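Local coordinates for protein serine repeat antigen 5 (Plasmodium falciparum, PDB 6X42) that is a papain-like pseudoprotease of the malaria parasite, probably lacking the ordinary proteolytic activity of its family, at residues K59-T64 and V274-V279; S188-I193 and A220-G225; E115-Y120 and D134-L139; S40-E45 and P73-A78. One frame throughout, in Å; residues are numbered along the deposited sequence. Where two conformers were deposited one is given.

Overall arrangement
The four contacts run outward from the core of a papain-like fold. Contacts 1 and 2, centres 9 Å apart, share a sheet. Helix 53-68 forms one half of contact 1 and also packs on the strands of contact 2. Contact 2 borders the probable pseudo-active site, where Ala220 N bonds Ser53 OG, at the position usually held by the catalytic cysteine. A calcium ion is about 9 Å from the Ile193 side chain. Contact 4 touches the other side of the helix, where Lys59 NZ meets Glu45 OE2 at 2.8 Å. Contact 3 is outermost, its centre about 13 Å from that of contact 4, to which Tyr118 O and Ser77 OG (2.8 Å) join it.

Contact 1: K59-T64 and V274-V279; sequences KYHLET and VVIFNV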
loop_
_atom_site.group_PDB
_atom_site.type_symbol
_atom_site.label_atom_id
_atom_site.label_comp_id
_atom_site.label_asym_id
_atom_site.label_seq_id
_atom_site.Cartn_x
_atom_site.Cartn_y
_atom_site.Cartn_z
ATOM N N LYS A 59 0.871 0.755 -6.355
ATOM C CA LYS A 59 -0.140 0.475 -7.367
ATOM C C LYS A 59 -1.425 -0.042 -6.731
ATOM O O LYS A 59 -2.528 0.257 -7.213
ATOM C CB LYS A 59 0.391 -0.473 -8.450
ATOM C CG LYS A 59 0.244 -1.951 -8.144
ATOM C CD LYS A 59 0.941 -2.840 -9.190
ATOM C CE LYS A 59 0.631 -4.297 -8.989
ATOM N NZ LYS A 59 -0.685 -4.665 -9.573
ATOM N N TYR A 60 -1.309 -0.824 -5.651
ATOM C CA TYR A 60 -2.508 -1.305 -4.974
ATOM C C TYR A 60 -3.316 -0.145 -4.400
ATOM O O TYR A 60 -4.542 -0.154 -4.442
ATOM C CB TYR A 60 -2.151 -2.301 -3.884
ATOM C CG TYR A 60 -3.337 -2.793 -3.092
ATOM C CD1 TYR A 60 -4.165 -3.816 -3.571
ATOM C CD2 TYR A 60 -3.668 -2.204 -1.880
ATOM C CE1 TYR A 60 -5.241 -4.278 -2.827
ATOM C CE2 TYR A 60 -4.733 -2.652 -1.134
ATOM C CZ TYR A 60 -5.525 -3.683 -1.602
ATOM O OH TYR A 60 -6.568 -4.113 -0.805
ATOM N N HIS A 61 -2.635 0.870 -3.869
ATOM C CA HIS A 61 -3.320 2.063 -3.381
ATOM C C HIS A 61 -4.118 2.735 -4.500
ATOM O O HIS A 61 -5.265 3.131 -4.285
ATOM C CB HIS A 61 -2.283 2.979 -2.724
ATOM C CG HIS A 61 -2.837 4.216 -2.078
ATOM N ND1 HIS A 61 -3.824 4.203 -1.119
ATOM C CD2 HIS A 61 -2.481 5.514 -2.220
ATOM C CE1 HIS A 61 -4.073 5.447 -0.733
ATOM N NE2 HIS A 61 -3.251 6.260 -1.364
ATOM N N LEU A 62 -3.551 2.834 -5.708
ATOM C CA LEU A 62 -4.324 3.338 -6.841
ATOM C C LEU A 62 -5.452 2.385 -7.229
ATOM O O LEU A 62 -6.541 2.838 -7.612
ATOM C CB LEU A 62 -3.421 3.604 -8.043
ATOM C CG LEU A 62 -2.492 4.797 -7.998
ATOM C CD1 LEU A 62 -1.787 4.940 -9.348
ATOM C CD2 LEU A 62 -3.278 6.073 -7.674
ATOM N N GLU A 63 -5.213 1.068 -7.160
ATOM C CA GLU A 63 -6.275 0.097 -7.461
ATOM C C GLU A 63 -7.457 0.239 -6.489
ATOM O O GLU A 63 -8.620 0.163 -6.906
ATOM C CB GLU A 63 -5.730 -1.338 -7.458
ATOM C CG GLU A 63 -4.757 -1.592 -8.620
ATOM C CD GLU A 63 -3.803 -2.767 -8.405
ATOM O OE1 GLU A 63 -3.871 -3.420 -7.331
ATOM O OE2 GLU A 63 -2.981 -3.040 -9.323
ATOM N N THR A 64 -7.196 0.467 -5.193
ATOM C CA THR A 64 -8.328 0.624 -4.271
ATOM C C THR A 64 -9.026 1.957 -4.493
ATOM O O THR A 64 -10.249 2.036 -4.376
ATOM C CB THR A 64 -7.960 0.406 -2.791
ATOM O OG1 THR A 64 -7.119 1.455 -2.280
ATOM C CG2 THR A 64 -7.260 -0.935 -2.571
ATOM N N VAL A 274 3.184 6.058 6.866
ATOM C CA VAL A 274 2.169 5.813 5.855
ATOM C C VAL A 274 2.226 6.908 4.804
ATOM O O VAL A 274 2.604 8.049 5.091
ATOM C CB VAL A 274 0.756 5.695 6.462
ATOM C CG1 VAL A 274 0.632 4.494 7.408
ATOM C CG2 VAL A 274 0.332 6.939 7.185
ATOM N N VAL A 275 1.783 6.561 3.599
ATOM C CA VAL A 275 1.706 7.472 2.466
ATOM C C VAL A 275 0.338 7.335 1.815
ATOM O O VAL A 275 -0.170 6.221 1.626
ATOM C CB VAL A 275 2.828 7.213 1.435
ATOM C CG1 VAL A 275 2.736 8.168 0.260
ATOM C CG2 VAL A 275 4.181 7.313 2.081
ATOM N N ILE A 276 -0.247 8.474 1.459
ATOM C CA ILE A 276 -1.470 8.535 0.666
ATOM C C ILE A 276 -1.203 9.348 -0.595
ATOM O O ILE A 276 -0.376 10.267 -0.603
ATOM C CB ILE A 276 -2.689 9.092 1.423
ATOM C CG1 ILE A 276 -2.483 10.530 1.830
ATOM C CG2 ILE A 276 -2.966 8.252 2.654
ATOM C CD1 ILE A 276 -3.747 11.189 2.346
ATOM N N PHE A 277 -1.862 8.949 -1.683
ATOM C CA PHE A 277 -1.786 9.664 -2.946
ATOM C C PHE A 277 -2.976 10.599 -3.078
ATOM O O PHE A 277 -4.115 10.216 -2.775
ATOM C CB PHE A 277 -1.763 8.687 -4.105
ATOM C CG PHE A 277 -0.480 7.885 -4.241
ATOM C CD1 PHE A 277 0.714 8.278 -3.650
ATOM C CD2 PHE A 277 -0.473 6.728 -5.015
ATOM C CE1 PHE A 277 1.868 7.524 -3.825
ATOM C CE2 PHE A 277 0.693 5.981 -5.193
ATOM C CZ PHE A 277 1.852 6.387 -4.610
ATOM N N ASN A 278 -2.711 11.810 -3.551
ATOM C CA ASN A 278 -3.740 12.831 -3.742
ATOM C C ASN A 278 -4.022 12.931 -5.236
ATOM O O ASN A 278 -3.245 13.526 -5.984
ATOM C CB ASN A 278 -3.239 14.137 -3.159
ATOM C CG ASN A 278 -2.864 14.011 -1.696
ATOM O OD1 ASN A 278 -3.607 13.435 -0.906
ATOM N ND2 ASN A 278 -1.701 14.523 -1.334
ATOM N N VAL A 279 -5.119 12.314 -5.674
ATOM C CA VAL A 279 -5.438 12.237 -7.094
ATOM C C VAL A 279 -6.873 12.671 -7.356
ATOM O O VAL A 279 -7.752 12.561 -6.499
ATOM C CB VAL A 279 -5.201 10.821 -7.649
ATOM C CG1 VAL A 279 -3.762 10.381 -7.389
ATOM C CG2 VAL A 279 -6.188 9.858 -7.026
#
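His61, on helix 59-64, meets Phe277 on strand 274-277 in the closely packed part of this contact. The segment axes approach to 9.2 Å. The backbone N of Phe277 donates to His61 NE2 at 3.0 Å, and the bond is nearly straight at 168°. The donor lies in the imidazole plane, at the ring edge. With CG turned anti to its own backbone N (chi1 -176°), His61 reaches across to the strand. The same ring presents an edge to the face of Phe277 in an offset edge-to-face pair. The centroids are 5.3 Å apart and the planes stand at 61°. His61 CD2 makes the close touch, 3.6 Å from Phe277 CD2. Its other nitrogen, ND1, is bonded to Ser188 OG. With NE2 acting as acceptor, this is consistent with a neutral ring protonated on ND1.

The contact is looser toward the partly exposed Val279. Leu62 CD2 sits at the edge of the Phe277 ring, 3.9 Å from its CD2. The same methyl is 4.3 Å from Val279 CG1, and nothing polar joins these groups.

The contact sets the central helix of the papain-like fold against the sheet. Pro99 and Leu103 of helix 99-109 touch Phe277, and Phe102 and Ile106 touch Leu62. Ile190 of the adjacent strand packs on both aromatic rings, while Lys186 of helix 172-186 lies against His61.

Contact 2: S188-I193 and A220-G225; sequences SVIAYI and AVNIVG
Strands 189-193 and 220-225 pair antiparallel in the beta domain of the papain-like fold, with Val189 opposite Ile223 and Ala191 opposite Val221. The latter pair is joined both ways. Ala191 N donates to Val221 O at 2.9 Å, and Val221 N to Ala191 O at 2.8 Å. At the other pair Val189 N donates to Ile223 O at 3.1 Å, but the return bond from Ile223 N is weak. Val189 O gains a second donor in Asn222 ND2, 3.2 Å away and above the carbonyl plane. The same ND2 also bonds Ala57 O of helix 53-68.

On the face of Ala191 and Ile223, the alanine CB is 4.0 Å from Ile223 CG1. On the face of Tyr192 and Ala220, the methyl of Ala220 lies over the phenol ring, 4.1 Å from its centroid. This is a CH-pi contact. Tyr192 has an unusual chi1 of -101° that brings its ring there. Beyond the pairing, Val224 and Gly225 form a classic beta bulge opposite Ile241.

The chemistry implies a division of labour. Backbone bonds fix the register and apolar groups pack on both faces. The Asn222 amide donates to two backbone carbonyls, one in the sheet and one in the helix, tying the two together.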
loop_
_atom_site.group_PDB
_atom_site.type_symbol
_atom_site.label_atom_id
_atom_site.label_comp_id
_atom_site.label_asym_id
_atom_site.label_seq_id
_atom_site.Cartn_x
_atom_site.Cartn_y
_atom_site.Cartn_z
ATOM N N SER A 188 -7.342 2.044 1.254
ATOM C CA SER A 188 -6.045 1.584 1.731
ATOM C C SER A 188 -5.186 2.811 2.013
ATOM O O SER A 188 -5.490 3.921 1.558
ATOM C CB SER A 188 -5.323 0.735 0.683
ATOM O OG SER A 188 -5.037 1.499 -0.497
ATOM N N VAL A 189 -4.072 2.575 2.708
ATOM C CA VAL A 189 -2.912 3.451 2.639
ATOM C C VAL A 189 -1.701 2.592 2.298
ATOM O O VAL A 189 -1.716 1.368 2.449
ATOM C CB VAL A 189 -2.656 4.246 3.938
ATOM C CG1 VAL A 189 -3.848 5.105 4.294
ATOM C CG2 VAL A 189 -2.264 3.312 5.092
ATOM N N ILE A 190 -0.640 3.246 1.829
ATOM C CA ILE A 190 0.678 2.638 1.741
ATOM C C ILE A 190 1.307 2.739 3.121
ATOM O O ILE A 190 1.199 3.788 3.768
ATOM C CB ILE A 190 1.525 3.378 0.692
ATOM C CG1 ILE A 190 0.843 3.409 -0.677
ATOM C CG2 ILE A 190 2.921 2.751 0.629
ATOM C CD1 ILE A 190 1.420 4.492 -1.597
ATOM N N ALA A 191 1.942 1.669 3.589
ATOM C CA ALA A 191 2.643 1.710 4.868
ATOM C C ALA A 191 4.043 1.159 4.700
ATOM O O ALA A 191 4.254 0.217 3.924
ATOM C CB ALA A 191 1.908 0.914 5.962
ATOM N N TYR A 192 4.995 1.694 5.446
ATOM C CA TYR A 192 6.393 1.216 5.418
ATOM C C TYR A 192 6.686 0.463 6.700
ATOM O O TYR A 192 6.296 0.930 7.723
ATOM C CB TYR A 192 7.411 2.336 5.194
ATOM C CG TYR A 192 7.872 2.352 3.763
ATOM C CD1 TYR A 192 7.283 3.189 2.835
ATOM C CD2 TYR A 192 8.817 1.449 3.311
ATOM C CE1 TYR A 192 7.664 3.169 1.507
ATOM C CE2 TYR A 192 9.207 1.411 1.984
ATOM C CZ TYR A 192 8.633 2.281 1.079
ATOM O OH TYR A 192 9.006 2.256 -0.231
ATOM N N ILE A 193 7.305 -0.695 6.579
ATOM C CA ILE A 193 7.780 -1.522 7.674
ATOM C C ILE A 193 9.214 -1.947 7.372
ATOM O O ILE A 193 9.721 -1.785 6.265
ATOM C CB ILE A 193 6.884 -2.763 7.901
ATOM C CG1 ILE A 193 6.911 -3.719 6.697
ATOM C CG2 ILE A 193 5.452 -2.323 8.187
ATOM C CD1 ILE A 193 6.247 -5.068 6.996
ATOM N N ALA A 220 7.488 -1.834 1.590
ATOM C CA ALA A 220 6.173 -1.226 1.508
ATOM C C ALA A 220 5.080 -2.289 1.470
ATOM O O ALA A 220 5.196 -3.282 0.760
ATOM C CB ALA A 220 6.052 -0.347 0.272
ATOM N N VAL A 221 4.039 -2.071 2.277
ATOM C CA VAL A 221 2.857 -2.906 2.391
ATOM C C VAL A 221 1.642 -1.979 2.336
ATOM O O VAL A 221 1.783 -0.787 2.093
ATOM C CB VAL A 221 2.883 -3.755 3.676
ATOM C CG1 VAL A 221 4.031 -4.759 3.631
ATOM C CG2 VAL A 221 2.986 -2.863 4.912
ATOM N N ASN A 222 0.433 -2.520 2.521
ATOM C CA ASN A 222 -0.755 -1.672 2.585
ATOM C C ASN A 222 -1.533 -1.997 3.844
ATOM O O ASN A 222 -1.764 -3.168 4.154
ATOM C CB ASN A 222 -1.662 -1.869 1.372
ATOM C CG ASN A 222 -0.977 -1.508 0.073
ATOM O OD1 ASN A 222 -0.417 -2.373 -0.606
ATOM N ND2 ASN A 222 -0.981 -0.215 -0.263
ATOM N N ILE A 223 -1.998 -0.963 4.540
ATOM C CA ILE A 223 -3.024 -1.150 5.561
ATOM C C ILE A 223 -4.367 -1.083 4.861
ATOM O O ILE A 223 -4.642 -0.131 4.117
ATOM C CB ILE A 223 -2.902 -0.123 6.693
ATOM C CG1 ILE A 223 -1.586 -0.304 7.443
ATOM C CG2 ILE A 223 -4.093 -0.255 7.640
ATOM C CD1 ILE A 223 -1.275 0.831 8.413
ATOM N N VAL A 224 -5.180 -2.121 5.054
ATOM C CA VAL A 224 -6.428 -2.297 4.319
ATOM C C VAL A 224 -7.647 -2.418 5.207
ATOM O O VAL A 224 -8.765 -2.497 4.684
ATOM C CB VAL A 224 -6.342 -3.485 3.336
ATOM C CG1 VAL A 224 -5.148 -3.313 2.415
ATOM C CG2 VAL A 224 -6.287 -4.833 4.058
ATOM N N GLY A 225 -7.469 -2.470 6.514
ATOM C CA GLY A 225 -8.581 -2.627 7.431
ATOM C C GLY A 225 -8.048 -2.634 8.846
ATOM O O GLY A 225 -6.861 -2.374 9.091
#

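Contact 3: E115-Y120 and D134-L139; sequences ESNYPY and DHWMNL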
loop_
_atom_site.group_PDB
_atom_site.type_symbol
_atom_site.label_atom_id
_atom_site.label_comp_id
_atom_site.label_asym_id
_atom_site.label_seq_id
_atom_site.Cartn_x
_atom_site.Cartn_y
_atom_site.Cartn_z
ATOM N N GLU A 115 -1.923 -5.208 -15.930
ATOM C CA GLU A 115 -1.136 -6.421 -15.747
ATOM C C GLU A 115 -1.279 -7.369 -16.927
ATOM O O GLU A 115 -0.298 -7.971 -17.366
ATOM C CB GLU A 115 -1.602 -7.110 -14.459
ATOM C CG GLU A 115 -1.000 -8.470 -14.182
ATOM C CD GLU A 115 0.440 -8.405 -13.795
ATOM O OE1 GLU A 115 0.976 -7.299 -13.709
ATOM O OE2 GLU A 115 1.041 -9.466 -13.554
ATOM N N SER A 116 -2.501 -7.554 -17.419
ATOM C CA SER A 116 -2.720 -8.479 -18.525
ATOM C C SER A 116 -1.877 -8.117 -19.742
ATOM O O SER A 116 -1.442 -9.003 -20.489
ATOM C CB SER A 116 -4.206 -8.493 -18.882
ATOM O OG SER A 116 -4.961 -9.038 -17.813
ATOM N N ASN A 117 -1.624 -6.828 -19.957
ATOM C CA ASN A 117 -0.874 -6.382 -21.121
ATOM C C ASN A 117 0.625 -6.593 -20.982
ATOM O O ASN A 117 1.322 -6.752 -21.985
ATOM C CB ASN A 117 -1.120 -4.885 -21.334
ATOM C CG ASN A 117 -2.576 -4.544 -21.573
ATOM O OD1 ASN A 117 -3.050 -3.505 -21.112
ATOM N ND2 ASN A 117 -3.291 -5.394 -22.312
ATOM N N TYR A 118 1.144 -6.581 -19.758
ATOM C CA TYR A 118 2.589 -6.678 -19.525
ATOM C C TYR A 118 2.764 -7.310 -18.150
ATOM O O TYR A 118 2.993 -6.624 -17.140
ATOM C CB TYR A 118 3.262 -5.307 -19.658
ATOM C CG TYR A 118 4.776 -5.301 -19.624
ATOM C CD1 TYR A 118 5.530 -6.099 -20.485
ATOM C CD2 TYR A 118 5.457 -4.470 -18.756
ATOM C CE1 TYR A 118 6.914 -6.092 -20.448
ATOM C CE2 TYR A 118 6.832 -4.437 -18.729
ATOM C CZ TYR A 118 7.560 -5.253 -19.565
ATOM O OH TYR A 118 8.931 -5.210 -19.485
ATOM N N PRO A 119 2.604 -8.627 -18.066
ATOM C CA PRO A 119 2.461 -9.270 -16.754
ATOM C C PRO A 119 3.792 -9.485 -16.045
ATOM O O PRO A 119 4.857 -9.578 -16.655
ATOM C CB PRO A 119 1.807 -10.606 -17.092
ATOM C CG PRO A 119 2.120 -10.837 -18.515
ATOM C CD PRO A 119 2.208 -9.526 -19.161
ATOM N N TYR A 120 3.710 -9.629 -14.729
ATOM C CA TYR A 120 4.905 -9.617 -13.898
ATOM C C TYR A 120 5.611 -10.966 -13.859
ATOM O O TYR A 120 4.998 -12.010 -13.632
ATOM C CB TYR A 120 4.547 -9.192 -12.479
ATOM C CG TYR A 120 5.720 -8.955 -11.559
ATOM C CD1 TYR A 120 6.402 -7.738 -11.565
ATOM C CD2 TYR A 120 6.142 -9.943 -10.678
ATOM C CE1 TYR A 120 7.457 -7.494 -10.695
ATOM C CE2 TYR A 120 7.207 -9.729 -9.826
ATOM C CZ TYR A 120 7.861 -8.499 -9.818
ATOM O OH TYR A 120 8.906 -8.237 -8.957
ATOM N N ASP A 134 -1.344 -0.908 -29.315
ATOM C CA ASP A 134 -2.578 -0.182 -29.590
ATOM C C ASP A 134 -3.742 -0.687 -28.744
ATOM O O ASP A 134 -4.626 0.097 -28.387
ATOM C CB ASP A 134 -2.919 -0.285 -31.080
ATOM C CG ASP A 134 -2.005 0.562 -31.953
ATOM O OD1 ASP A 134 -2.061 0.412 -33.192
ATOM O OD2 ASP A 134 -1.231 1.378 -31.406
ATOM N N HIS A 135 -3.763 -1.978 -28.403
ATOM C CA HIS A 135 -4.884 -2.566 -27.677
ATOM C C HIS A 135 -4.737 -2.476 -26.165
ATOM O O HIS A 135 -5.639 -2.910 -25.440
ATOM C CB HIS A 135 -5.088 -4.030 -28.089
ATOM C CG HIS A 135 -4.081 -4.975 -27.502
ATOM N ND1 HIS A 135 -2.846 -5.195 -28.075
ATOM C CD2 HIS A 135 -4.136 -5.773 -26.408
ATOM C CE1 HIS A 135 -2.179 -6.079 -27.352
ATOM N NE2 HIS A 135 -2.940 -6.445 -26.334
ATOM N N TRP A 136 -3.640 -1.919 -25.668
ATOM C CA TRP A 136 -3.425 -1.879 -24.228
ATOM C C TRP A 136 -4.397 -0.909 -23.553
ATOM O O TRP A 136 -4.751 0.131 -24.114
ATOM C CB TRP A 136 -1.978 -1.463 -23.950
ATOM C CG TRP A 136 -0.942 -2.563 -24.117
ATOM C CD1 TRP A 136 -1.097 -3.767 -24.736
ATOM C CD2 TRP A 136 0.405 -2.534 -23.630
ATOM N NE1 TRP A 136 0.072 -4.493 -24.667
ATOM C CE2 TRP A 136 1.015 -3.753 -23.999
ATOM C CE3 TRP A 136 1.154 -1.600 -22.912
ATOM C CZ2 TRP A 136 2.334 -4.064 -23.658
ATOM C CZ3 TRP A 136 2.467 -1.903 -22.590
ATOM C CH2 TRP A 136 3.041 -3.126 -22.958
ATOM N N MET A 137 -4.838 -1.264 -22.341
ATOM C CA MET A 137 -5.640 -0.374 -21.505
ATOM C C MET A 137 -4.759 0.640 -20.785
ATOM O O MET A 137 -3.672 0.305 -20.321
ATOM C CB MET A 137 -6.317 -1.151 -20.374
ATOM C CG MET A 137 -7.111 -2.370 -20.729
ATOM S SD MET A 137 -7.808 -3.100 -19.213
ATOM C CE MET A 137 -8.751 -1.731 -18.513
ATOM N N ASN A 138 -5.258 1.860 -20.630
ATOM C CA ASN A 138 -4.613 2.865 -19.780
ATOM C C ASN A 138 -5.451 3.031 -18.517
ATOM O O ASN A 138 -6.501 3.680 -18.537
ATOM C CB ASN A 138 -4.464 4.209 -20.491
ATOM C CG ASN A 138 -3.590 5.182 -19.718
ATOM O OD1 ASN A 138 -3.120 4.880 -18.613
ATOM N ND2 ASN A 138 -3.364 6.358 -20.296
ATOM N N LEU A 139 -4.972 2.477 -17.412
ATOM C CA LEU A 139 -5.697 2.571 -16.150
ATOM C C LEU A 139 -5.508 3.922 -15.484
ATOM O O LEU A 139 -6.037 4.146 -14.391
ATOM C CB LEU A 139 -5.263 1.436 -15.222
ATOM C CG LEU A 139 -5.570 0.045 -15.787
ATOM C CD1 LEU A 139 -4.926 -1.026 -14.924
ATOM C CD2 LEU A 139 -7.077 -0.181 -15.892
HETATM O O HOH W 1 -5.944 -4.522 -23.461
#
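Asn117 lies flat over the indole of Trp136, and this layered packing carries most of the contact. Asn117 CB stands 3.4 Å from the centroid of the five-membered ring, almost on its normal, as a CH-pi contact. The side-chain amide continues over the same ring, with the two planes only 6° apart. Asn117 CG is 3.6 Å from Trp136 CD1. Farther along the indole, Tyr118 CB packs at 4.0 Å from Trp136 CH2.

Both segments belong to the long irregular excursion between helix 99-109 and strand 144-145. The disulfide Cys84-Cys129 pins the chain between them. Residues 115-117 have helical backbone angles, and Tyr118 N bonds back to Glu115 O.

The polar contacts use both ends of the Asn117 amide. OD1 accepts from Met137 N at 3.1 Å, with the donor tilted 32° from the carbonyl plane. OD1 also takes a weak bond from Ala114 N. ND2 donates to a water 3.0 Å away, and that water donates to His135 O at 2.6 Å. These bonds would hold the amide against rotation. Elsewhere, Tyr118 OH is bonded to Glu127 OE2 and Asn83 ND2, while the Tyr118 ring packs on Leu79 and Tyr80 of helix 78-83.

Contact 4: S40-E45 and P73-A78; sequences SNLQVE and PTKISA
Leu42 and Pro73 lie on two irregular segments that come together with CA atoms 5.9 Å apart, residues 40-41 forming the end of a 3-10 turn. Their side chains pack directly, Leu42 CD2 lying 3.7 Å from Pro73 CB. Asn41 CB rests at 3.9 Å from Pro73 CG.

Lys75 reaches over this apolar patch. Its chain bends at chi2 (-58°) and again at chi4 (58°). CE passes Leu42 CD2 at 3.8 Å, and NZ ends between two oxygens. NZ donates to Gln43 O at 2.7 Å and forms a salt bridge with Glu45 OE2 at 2.8 Å. The carboxylate is met from above its plane. Lys59 NZ also pairs with OE2, and two lysines so close would be expected to favour the ionised carboxylate. A water lies 2.9 Å from Glu45 OE1 and may donate to it; the water accepts from Ala78 N.

The contact joins the loop that precedes helix 53-68 to the loop that follows it. Tyr60 of this helix packs on Leu42, and its Glu63 touches Lys75. Arg243 of strand 236-243 bonds Leu42 O and Gln43 O. At the far end Ser77 is the N-cap of helix 78-83, its OG bonding Tyr80 N.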
loop_
_atom_site.group_PDB
_atom_site.type_symbol
_atom_site.label_atom_id
_atom_site.label_comp_id
_atom_site.label_asym_id
_atom_site.label_seq_id
_atom_site.Cartn_x
_atom_site.Cartn_y
_atom_site.Cartn_z
ATOM N N SER A 40 -12.151 -6.759 -2.541
ATOM C CA SER A 40 -11.919 -8.167 -2.243
ATOM C C SER A 40 -11.512 -8.959 -3.469
ATOM O O SER A 40 -11.034 -10.088 -3.339
ATOM C CB SER A 40 -13.183 -8.807 -1.679
ATOM O OG SER A 40 -13.710 -7.983 -0.668
ATOM N N ASN A 41 -11.718 -8.402 -4.654
ATOM C CA ASN A 41 -11.371 -9.060 -5.900
ATOM C C ASN A 41 -10.007 -8.650 -6.431
ATOM O O ASN A 41 -9.629 -9.069 -7.530
ATOM C CB ASN A 41 -12.500 -8.803 -6.879
ATOM C CG ASN A 41 -13.658 -9.751 -6.643
ATOM O OD1 ASN A 41 -13.639 -10.889 -7.104
ATOM N ND2 ASN A 41 -14.570 -9.355 -5.764
ATOM N N LEU A 42 -9.237 -7.894 -5.656
ATOM C CA LEU A 42 -7.840 -7.608 -5.983
ATOM C C LEU A 42 -6.979 -8.682 -5.319
ATOM O O LEU A 42 -6.685 -8.612 -4.121
ATOM C CB LEU A 42 -7.471 -6.218 -5.482
ATOM C CG LEU A 42 -8.208 -5.032 -6.116
ATOM C CD1 LEU A 42 -8.006 -3.743 -5.289
ATOM C CD2 LEU A 42 -7.738 -4.835 -7.549
ATOM N N GLN A 43 -6.591 -9.700 -6.074
ATOM C CA GLN A 43 -5.925 -10.837 -5.466
ATOM C C GLN A 43 -4.505 -10.458 -5.066
ATOM O O GLN A 43 -3.888 -9.567 -5.651
ATOM C CB GLN A 43 -5.911 -12.023 -6.420
ATOM C CG GLN A 43 -7.312 -12.583 -6.709
ATOM C CD GLN A 43 -8.123 -12.875 -5.425
ATOM O OE1 GLN A 43 -7.809 -13.793 -4.657
ATOM N NE2 GLN A 43 -9.180 -12.089 -5.204
ATOM N N VAL A 44 -3.988 -11.165 -4.059
ATOM C CA VAL A 44 -2.618 -10.978 -3.607
ATOM C C VAL A 44 -1.641 -11.341 -4.719
ATOM O O VAL A 44 -1.850 -12.300 -5.476
ATOM C CB VAL A 44 -2.401 -11.849 -2.358
ATOM C CG1 VAL A 44 -0.929 -11.927 -1.954
ATOM C CG2 VAL A 44 -3.246 -11.314 -1.206
ATOM N N GLU A 45 -0.571 -10.559 -4.825
ATOM C CA GLU A 45 0.492 -10.750 -5.805
ATOM C C GLU A 45 1.788 -11.178 -5.121
ATOM O O GLU A 45 1.925 -11.114 -3.905
ATOM C CB GLU A 45 0.670 -9.486 -6.650
ATOM C CG GLU A 45 -0.617 -9.152 -7.410
ATOM C CD GLU A 45 -0.496 -7.995 -8.375
ATOM O OE1 GLU A 45 0.480 -7.952 -9.134
ATOM O OE2 GLU A 45 -1.392 -7.138 -8.404
ATOM N N PRO A 73 -11.958 -4.009 -10.714
ATOM C CA PRO A 73 -10.693 -4.334 -10.021
ATOM C C PRO A 73 -9.600 -4.833 -10.966
ATOM O O PRO A 73 -9.110 -5.961 -10.870
ATOM C CB PRO A 73 -11.144 -5.393 -9.003
ATOM C CG PRO A 73 -12.303 -6.077 -9.660
ATOM C CD PRO A 73 -13.008 -5.016 -10.461
ATOM N N THR A 74 -9.178 -3.968 -11.874
ATOM C CA THR A 74 -8.183 -4.316 -12.885
ATOM C C THR A 74 -6.797 -4.000 -12.351
ATOM O O THR A 74 -6.545 -2.889 -11.889
ATOM C CB THR A 74 -8.426 -3.496 -14.156
ATOM O OG1 THR A 74 -9.790 -3.603 -14.553
ATOM C CG2 THR A 74 -7.527 -3.986 -15.264
ATOM N N LYS A 75 -5.900 -4.970 -12.426
ATOM C CA LYS A 75 -4.561 -4.779 -11.890
ATOM C C LYS A 75 -3.696 -3.922 -12.799
ATOM O O LYS A 75 -3.687 -4.093 -14.023
ATOM C CB LYS A 75 -3.870 -6.123 -11.685
ATOM C CG LYS A 75 -4.532 -6.984 -10.648
ATOM C CD LYS A 75 -4.609 -6.296 -9.307
ATOM C CE LYS A 75 -4.933 -7.263 -8.189
ATOM N NZ LYS A 75 -3.947 -8.358 -8.096
ATOM N N ILE A 76 -2.900 -3.045 -12.169
ATOM C CA ILE A 76 -1.860 -2.266 -12.842
ATOM C C ILE A 76 -0.630 -3.137 -13.085
ATOM O O ILE A 76 -0.280 -3.974 -12.255
ATOM C CB ILE A 76 -1.505 -1.049 -11.966
ATOM C CG1 ILE A 76 -2.698 -0.090 -11.878
ATOM C CG2 ILE A 76 -0.252 -0.334 -12.469
ATOM C CD1 ILE A 76 -2.627 0.952 -10.753
ATOM N N SER A 77 0.057 -2.925 -14.216
ATOM C CA SER A 77 1.298 -3.645 -14.495
ATOM C C SER A 77 2.423 -3.103 -13.622
ATOM O O SER A 77 2.985 -2.041 -13.901
ATOM C CB SER A 77 1.642 -3.476 -15.973
ATOM O OG SER A 77 2.948 -3.954 -16.254
ATOM N N ALA A 78 2.813 -3.855 -12.593
ATOM C CA ALA A 78 3.983 -3.473 -11.812
ATOM C C ALA A 78 5.234 -3.466 -12.680
ATOM O O ALA A 78 6.149 -2.667 -12.464
ATOM C CB ALA A 78 4.194 -4.442 -10.653
HETATM O O HOH W 2 1.722 -6.470 -11.304
#